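Side-chain contacts in ABC transporter, substrate-binding protein (Clostridium perfringens, PDB 4EDP), which probably captures a solute outside the cell and delivers it to the membrane-bound part of an ABC importer: residues D158-E163 against F202-A207; M181-A186 against G259-F264. All coordinates share one frame; numbering follows the deposited sequence. Where two conformers were deposited one is given.

Contact 1: residues D158-E163 against F202-A207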
loop_
_atom_site.group_PDB
_atom_site.type_symbol
_atom_site.label_atom_id
_atom_site.label_comp_id
_atom_site.label_asym_id
_atom_site.label_seq_id
_atom_site.Cartn_x
_atom_site.Cartn_y
_atom_site.Cartn_z
ATOM N N ASP A 158 14.182 2.056 -17.754
ATOM C CA ASP A 158 14.267 1.041 -18.816
ATOM C C ASP A 158 12.886 0.688 -19.388
ATOM O O ASP A 158 12.796 0.158 -20.497
ATOM C CB ASP A 158 14.984 -0.244 -18.350
ATOM C CG ASP A 158 16.484 -0.078 -18.179
ATOM O OD1 ASP A 158 17.102 0.826 -18.795
ATOM O OD2 ASP A 158 17.056 -0.905 -17.443
ATOM N N LEU A 159 11.811 0.980 -18.655
ATOM C CA LEU A 159 10.454 0.699 -19.159
ATOM C C LEU A 159 10.136 1.522 -20.418
ATOM O O LEU A 159 9.248 1.163 -21.183
ATOM C CB LEU A 159 9.403 0.977 -18.071
ATOM C CG LEU A 159 9.448 0.031 -16.855
ATOM C CD1 LEU A 159 8.499 0.544 -15.756
ATOM C CD2 LEU A 159 9.113 -1.413 -17.244
ATOM N N TRP A 160 10.873 2.612 -20.622
ATOM C CA TRP A 160 10.724 3.478 -21.798
ATOM C C TRP A 160 11.484 3.020 -23.039
ATOM O O TRP A 160 11.344 3.629 -24.099
ATOM C CB TRP A 160 11.152 4.913 -21.465
ATOM C CG TRP A 160 10.117 5.758 -20.761
ATOM C CD1 TRP A 160 9.368 6.739 -21.332
ATOM C CD2 TRP A 160 9.710 5.703 -19.377
ATOM N NE1 TRP A 160 8.515 7.288 -20.412
ATOM C CE2 TRP A 160 8.701 6.675 -19.204
ATOM C CE3 TRP A 160 10.088 4.930 -18.280
ATOM C CZ2 TRP A 160 8.074 6.892 -17.987
ATOM C CZ3 TRP A 160 9.470 5.152 -17.069
ATOM C CH2 TRP A 160 8.472 6.123 -16.928
ATOM N N LYS A 161 12.272 1.959 -22.936
ATOM C CA LYS A 161 13.053 1.459 -24.079
ATOM C C LYS A 161 12.183 1.126 -25.278
ATOM O O LYS A 161 11.128 0.511 -25.138
ATOM C CB LYS A 161 13.857 0.219 -23.692
ATOM C CG LYS A 161 15.068 0.556 -22.836
ATOM C CD LYS A 161 15.701 -0.645 -22.169
ATOM C CE LYS A 161 16.159 -1.699 -23.118
ATOM N NZ LYS A 161 17.080 -2.626 -22.365
ATOM N N PRO A 162 12.640 1.518 -26.462
ATOM C CA PRO A 162 11.893 1.278 -27.701
ATOM C C PRO A 162 11.687 -0.203 -27.978
ATOM O O PRO A 162 10.746 -0.570 -28.682
ATOM C CB PRO A 162 12.751 1.941 -28.764
ATOM C CG PRO A 162 14.102 2.062 -28.167
ATOM C CD PRO A 162 13.900 2.236 -26.708
ATOM N N GLU A 163 12.548 -1.063 -27.432
ATOM C CA GLU A 163 12.346 -2.492 -27.641
ATOM C C GLU A 163 11.083 -3.017 -26.952
ATOM O O GLU A 163 10.615 -4.139 -27.262
ATOM C CB GLU A 163 13.538 -3.313 -27.140
ATOM C CG GLU A 163 14.821 -3.142 -27.896
ATOM C CD GLU A 163 15.624 -1.882 -27.570
ATOM O OE1 GLU A 163 15.261 -1.068 -26.674
ATOM O OE2 GLU A 163 16.674 -1.729 -28.242
ATOM N N PHE A 202 3.724 13.716 -16.391
ATOM C CA PHE A 202 2.724 13.341 -17.377
ATOM C C PHE A 202 3.262 13.380 -18.797
ATOM O O PHE A 202 2.839 12.551 -19.619
ATOM C CB PHE A 202 1.377 14.053 -17.172
ATOM C CG PHE A 202 0.569 13.448 -16.060
ATOM C CD1 PHE A 202 -0.102 12.263 -16.251
ATOM C CD2 PHE A 202 0.507 14.042 -14.817
ATOM C CE1 PHE A 202 -0.828 11.680 -15.225
ATOM C CE2 PHE A 202 -0.212 13.456 -13.793
ATOM C CZ PHE A 202 -0.887 12.278 -14.007
ATOM N N LYS A 203 4.224 14.268 -19.082
ATOM C CA LYS A 203 4.848 14.301 -20.403
ATOM C C LYS A 203 5.660 13.016 -20.600
ATOM O O LYS A 203 5.726 12.492 -21.723
ATOM C CB LYS A 203 5.729 15.536 -20.600
ATOM C CG LYS A 203 4.977 16.859 -20.693
ATOM C CD LYS A 203 4.050 16.929 -21.904
ATOM C CE LYS A 203 3.427 18.320 -22.033
ATOM N NZ LYS A 203 2.559 18.450 -23.244
ATOM N N GLU A 204 6.278 12.501 -19.531
ATOM C CA GLU A 204 7.022 11.235 -19.631
ATOM C C GLU A 204 6.041 10.075 -19.814
ATOM O O GLU A 204 6.334 9.121 -20.529
ATOM C CB GLU A 204 7.942 10.991 -18.442
ATOM C CG GLU A 204 9.126 11.931 -18.366
ATOM C CD GLU A 204 10.136 11.731 -19.503
ATOM O OE1 GLU A 204 10.075 10.727 -20.238
ATOM O OE2 GLU A 204 11.016 12.583 -19.645
ATOM N N LEU A 205 4.886 10.152 -19.181
ATOM C CA LEU A 205 3.862 9.110 -19.365
ATOM C C LEU A 205 3.378 9.096 -20.823
ATOM O O LEU A 205 3.123 8.017 -21.375
ATOM C CB LEU A 205 2.720 9.260 -18.368
ATOM C CG LEU A 205 3.092 8.925 -16.911
ATOM C CD1 LEU A 205 1.995 9.336 -15.968
ATOM C CD2 LEU A 205 3.385 7.411 -16.758
ATOM N N GLU A 206 3.232 10.268 -21.449
ATOM C CA GLU A 206 2.867 10.305 -22.873
ATOM C C GLU A 206 3.918 9.551 -23.674
ATOM O O GLU A 206 3.592 8.783 -24.604
ATOM C CB GLU A 206 2.805 11.744 -23.443
ATOM C CG GLU A 206 1.744 12.602 -22.904
ATOM C CD GLU A 206 1.697 13.974 -23.586
ATOM O OE1 GLU A 206 2.659 14.356 -24.295
ATOM O OE2 GLU A 206 0.680 14.666 -23.409
ATOM N N ALA A 207 5.186 9.786 -23.331
ATOM C CA ALA A 207 6.291 9.150 -24.028
ATOM C C ALA A 207 6.312 7.635 -23.835
ATOM O O ALA A 207 6.854 6.910 -24.667
ATOM C CB ALA A 207 7.630 9.760 -23.608
HETATM O O HOH W 1 8.773 4.751 -25.017
#
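Trp160, at the end of a short 3-10 turn, comes up against the last turns of helix 199-208, and the backbones stay well apart: the nearest pair of CA atoms, those of Trp160 and Ala207, is 7.5 Å apart. One large side chain spans that gap. With CG beside the backbone N and anti to the carbonyl carbon (chi1 -81°), the indole reaches across to the helix and brings its pyrrole edge to the backbone. There NE1 of Trp160 gives its hydrogen to the carbonyl O of Glu204 at 2.9 Å, a fairly straight bond with an N-H...O angle of 162°. The oxygen lies almost in the indole plane, but seen from the acceptor the donor stands above the carbonyl plane, away from the lone-pair directions.

The side chain of Glu204 crosses the indole at about a right angle, its carboxylate plane turned 77° from the ring. Its CB touches CZ2 of Trp160 at 4.1 Å, while the chain bends at chi2 and carries OE1 back to 3.8 Å from Trp160 NE1, too far for a bond. That OE1 instead forms a salt bridge with Lys188, which also makes a cation-pi contact with the Trp160 ring, so the one lysine serves both partners. One turn on from Glu204, the CB of Ala207 rests 4.2 Å from CD1 of Trp160. A water between the two segments donates to Trp160 O at 3.0 Å and to Ala207 O at 2.9 Å, giving a second polar link, this one from backbone to backbone.

This is a surface contact, in which a tryptophan on the loop between strands 135-145 and 168-171 clips onto a helix by its indole N-H, within one lobe of a periplasmic-binding-protein type fold.

Contact 2: residues M181-A186 against G259-F264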
loop_
_atom_site.group_PDB
_atom_site.type_symbol
_atom_site.label_atom_id
_atom_site.label_comp_id
_atom_site.label_asym_id
_atom_site.label_seq_id
_atom_site.Cartn_x
_atom_site.Cartn_y
_atom_site.Cartn_z
ATOM N N MET A 181 3.218 5.234 -9.946
ATOM C CA MET A 181 3.520 5.216 -11.366
ATOM C C MET A 181 3.791 6.665 -11.865
ATOM O O MET A 181 4.698 6.895 -12.673
ATOM C CB MET A 181 2.395 4.492 -12.132
ATOM C CG MET A 181 2.797 4.126 -13.507
ATOM S SD MET A 181 4.105 2.877 -13.507
ATOM C CE MET A 181 4.948 3.440 -14.990
ATOM N N VAL A 182 3.033 7.638 -11.364
ATOM C CA VAL A 182 3.242 9.044 -11.725
ATOM C C VAL A 182 4.605 9.501 -11.158
ATOM O O VAL A 182 5.355 10.232 -11.830
ATOM C CB VAL A 182 2.097 9.963 -11.221
ATOM C CG1 VAL A 182 2.409 11.429 -11.483
ATOM C CG2 VAL A 182 0.753 9.565 -11.846
ATOM N N GLU A 183 4.927 9.093 -9.930
ATOM C CA GLU A 183 6.208 9.492 -9.319
ATOM C C GLU A 183 7.404 8.857 -10.024
ATOM O O GLU A 183 8.482 9.476 -10.132
ATOM C CB GLU A 183 6.211 9.309 -7.793
ATOM C CG GLU A 183 5.171 10.223 -7.126
ATOM C CD GLU A 183 5.439 10.581 -5.678
ATOM O OE1 GLU A 183 6.501 10.214 -5.138
ATOM O OE2 GLU A 183 4.595 11.323 -5.091
ATOM N N ILE A 184 7.225 7.638 -10.523
ATOM C CA ILE A 184 8.249 6.971 -11.308
ATOM C C ILE A 184 8.535 7.801 -12.575
ATOM O O ILE A 184 9.697 8.040 -12.921
ATOM C CB ILE A 184 7.797 5.532 -11.674
ATOM C CG1 ILE A 184 7.924 4.613 -10.448
ATOM C CG2 ILE A 184 8.641 5.014 -12.850
ATOM C CD1 ILE A 184 7.177 3.288 -10.585
ATOM N N ALA A 185 7.482 8.273 -13.234
ATOM C CA ALA A 185 7.602 9.116 -14.427
ATOM C C ALA A 185 8.265 10.440 -14.071
ATOM O O ALA A 185 9.078 10.964 -14.855
ATOM C CB ALA A 185 6.216 9.338 -15.052
ATOM N N ALA A 186 7.945 10.976 -12.889
ATOM C CA ALA A 186 8.581 12.207 -12.405
ATOM C C ALA A 186 10.099 12.007 -12.253
ATOM O O ALA A 186 10.871 12.927 -12.546
ATOM C CB ALA A 186 7.992 12.661 -11.071
ATOM N N GLY A 259 15.383 2.552 -5.967
ATOM C CA GLY A 259 14.444 2.285 -4.898
ATOM C C GLY A 259 13.037 1.998 -5.380
ATOM O O GLY A 259 12.595 2.557 -6.379
ATOM N N THR A 260 12.383 1.067 -4.701
ATOM C CA THR A 260 10.982 0.752 -4.929
ATOM C C THR A 260 10.133 1.815 -4.214
ATOM O O THR A 260 10.669 2.756 -3.596
ATOM C CB THR A 260 10.588 -0.628 -4.318
ATOM O OG1 THR A 260 9.233 -0.956 -4.684
ATOM C CG2 THR A 260 10.680 -0.592 -2.835
ATOM N N TYR A 261 8.815 1.720 -4.396
ATOM C CA TYR A 261 7.845 2.589 -3.743
ATOM C C TYR A 261 6.986 1.744 -2.817
ATOM O O TYR A 261 6.543 0.651 -3.180
ATOM C CB TYR A 261 6.934 3.294 -4.760
ATOM C CG TYR A 261 7.625 4.418 -5.482
ATOM C CD1 TYR A 261 8.496 4.165 -6.530
ATOM C CD2 TYR A 261 7.397 5.740 -5.120
ATOM C CE1 TYR A 261 9.145 5.199 -7.186
ATOM C CE2 TYR A 261 8.040 6.787 -5.773
ATOM C CZ TYR A 261 8.901 6.509 -6.802
ATOM O OH TYR A 261 9.546 7.518 -7.463
ATOM N N LEU A 262 6.798 2.234 -1.596
ATOM C CA LEU A 262 5.975 1.549 -0.629
ATOM C C LEU A 262 4.601 2.177 -0.526
ATOM O O LEU A 262 4.405 3.345 -0.890
ATOM C CB LEU A 262 6.590 1.666 0.771
ATOM C CG LEU A 262 8.043 1.240 0.939
ATOM C CD1 LEU A 262 8.496 1.438 2.398
ATOM C CD2 LEU A 262 8.226 -0.184 0.462
ATOM N N ASN A 263 3.646 1.379 -0.065
ATOM C CA ASN A 263 2.325 1.888 0.306
ATOM C C ASN A 263 2.022 1.242 1.671
ATOM O O ASN A 263 2.563 0.176 1.988
ATOM C CB ASN A 263 1.236 1.678 -0.735
ATOM C CG ASN A 263 0.935 0.241 -1.002
ATOM O OD1 ASN A 263 0.142 -0.392 -0.288
ATOM N ND2 ASN A 263 1.500 -0.278 -2.090
ATOM N N PHE A 264 1.217 1.923 2.474
ATOM C CA PHE A 264 0.883 1.466 3.826
ATOM C C PHE A 264 -0.614 1.396 4.074
ATOM O O PHE A 264 -1.387 2.086 3.412
ATOM C CB PHE A 264 1.399 2.504 4.851
ATOM C CG PHE A 264 2.887 2.810 4.749
ATOM C CD1 PHE A 264 3.825 1.887 5.156
ATOM C CD2 PHE A 264 3.328 4.023 4.276
ATOM C CE1 PHE A 264 5.188 2.146 5.064
ATOM C CE2 PHE A 264 4.692 4.286 4.190
ATOM C CZ PHE A 264 5.616 3.341 4.569
#
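The phenol ring of Tyr261 is met obliquely by two neighbours from helix 178-189, and both come from the same side of the ring, Ile184 at its CD1-CE1 bond and Glu183 at CE2. CG1 of Ile184 sits 3.5 Å from CE1 of Tyr261 and 4.0 Å from its CD1. At the CE2 corner, CE2 of Tyr261 lies 3.7 Å from CB of Glu183 and 3.8 Å from OE1 of the same residue. The Glu183 chain runs extended beyond CG, and its carboxylate plane is turned 84° from the ring, nearly perpendicular to it.

Both helix residues hold their first side-chain branch beside the backbone N: chi1 is -64° for Glu183 and -76° for Ile184, where it is CG1 that takes this place and faces the tyrosine. Tyr261 itself points toward the helix, and its hydroxyl ends up against the backbone, 3.5 Å from Glu183 O. That is contact without a hydrogen bond; the OH pairs with the carboxylate of Glu187, one turn further along the same helix.

Past Tyr261 the chain continues as strand 262-269, which runs beside strand 135-145. An acetate ion, probably from the crystallisation liquor, lies about 3 Å from the side chain of Glu183.

Between these two segments the chemistry is thus van der Waals packing, with Ile184 CG1 and the CB and OE1 of Glu183 setting the place of the ring, while the hydrogen bond to Glu187 on the same helix satisfies the hydroxyl of a buried tyrosine.

Overall arrangement
Contact 1 and contact 2 have centres 15 Å apart, on the same side of the chain's centre, and their segments alternate along the chain: 158-163, 181-186, 202-207, 259-264. Helices 178-189 and 199-208 join them. Phe202 CZ packs 3.8 Å from Val182 CG2, Leu205 CG lies 3.7 Å from Ala185 CB, and Trp160 CH2 reaches the CA of Ala185 at 4.0 Å. Helix 178-189 therefore lies between the surface loop of contact 1 and the buried tyrosine of contact 2. Through Tyr261, on the segment leading into strand 262-269, this helical layer meets the mixed sheet, an arrangement consistent with one lobe of a solute-binding protein.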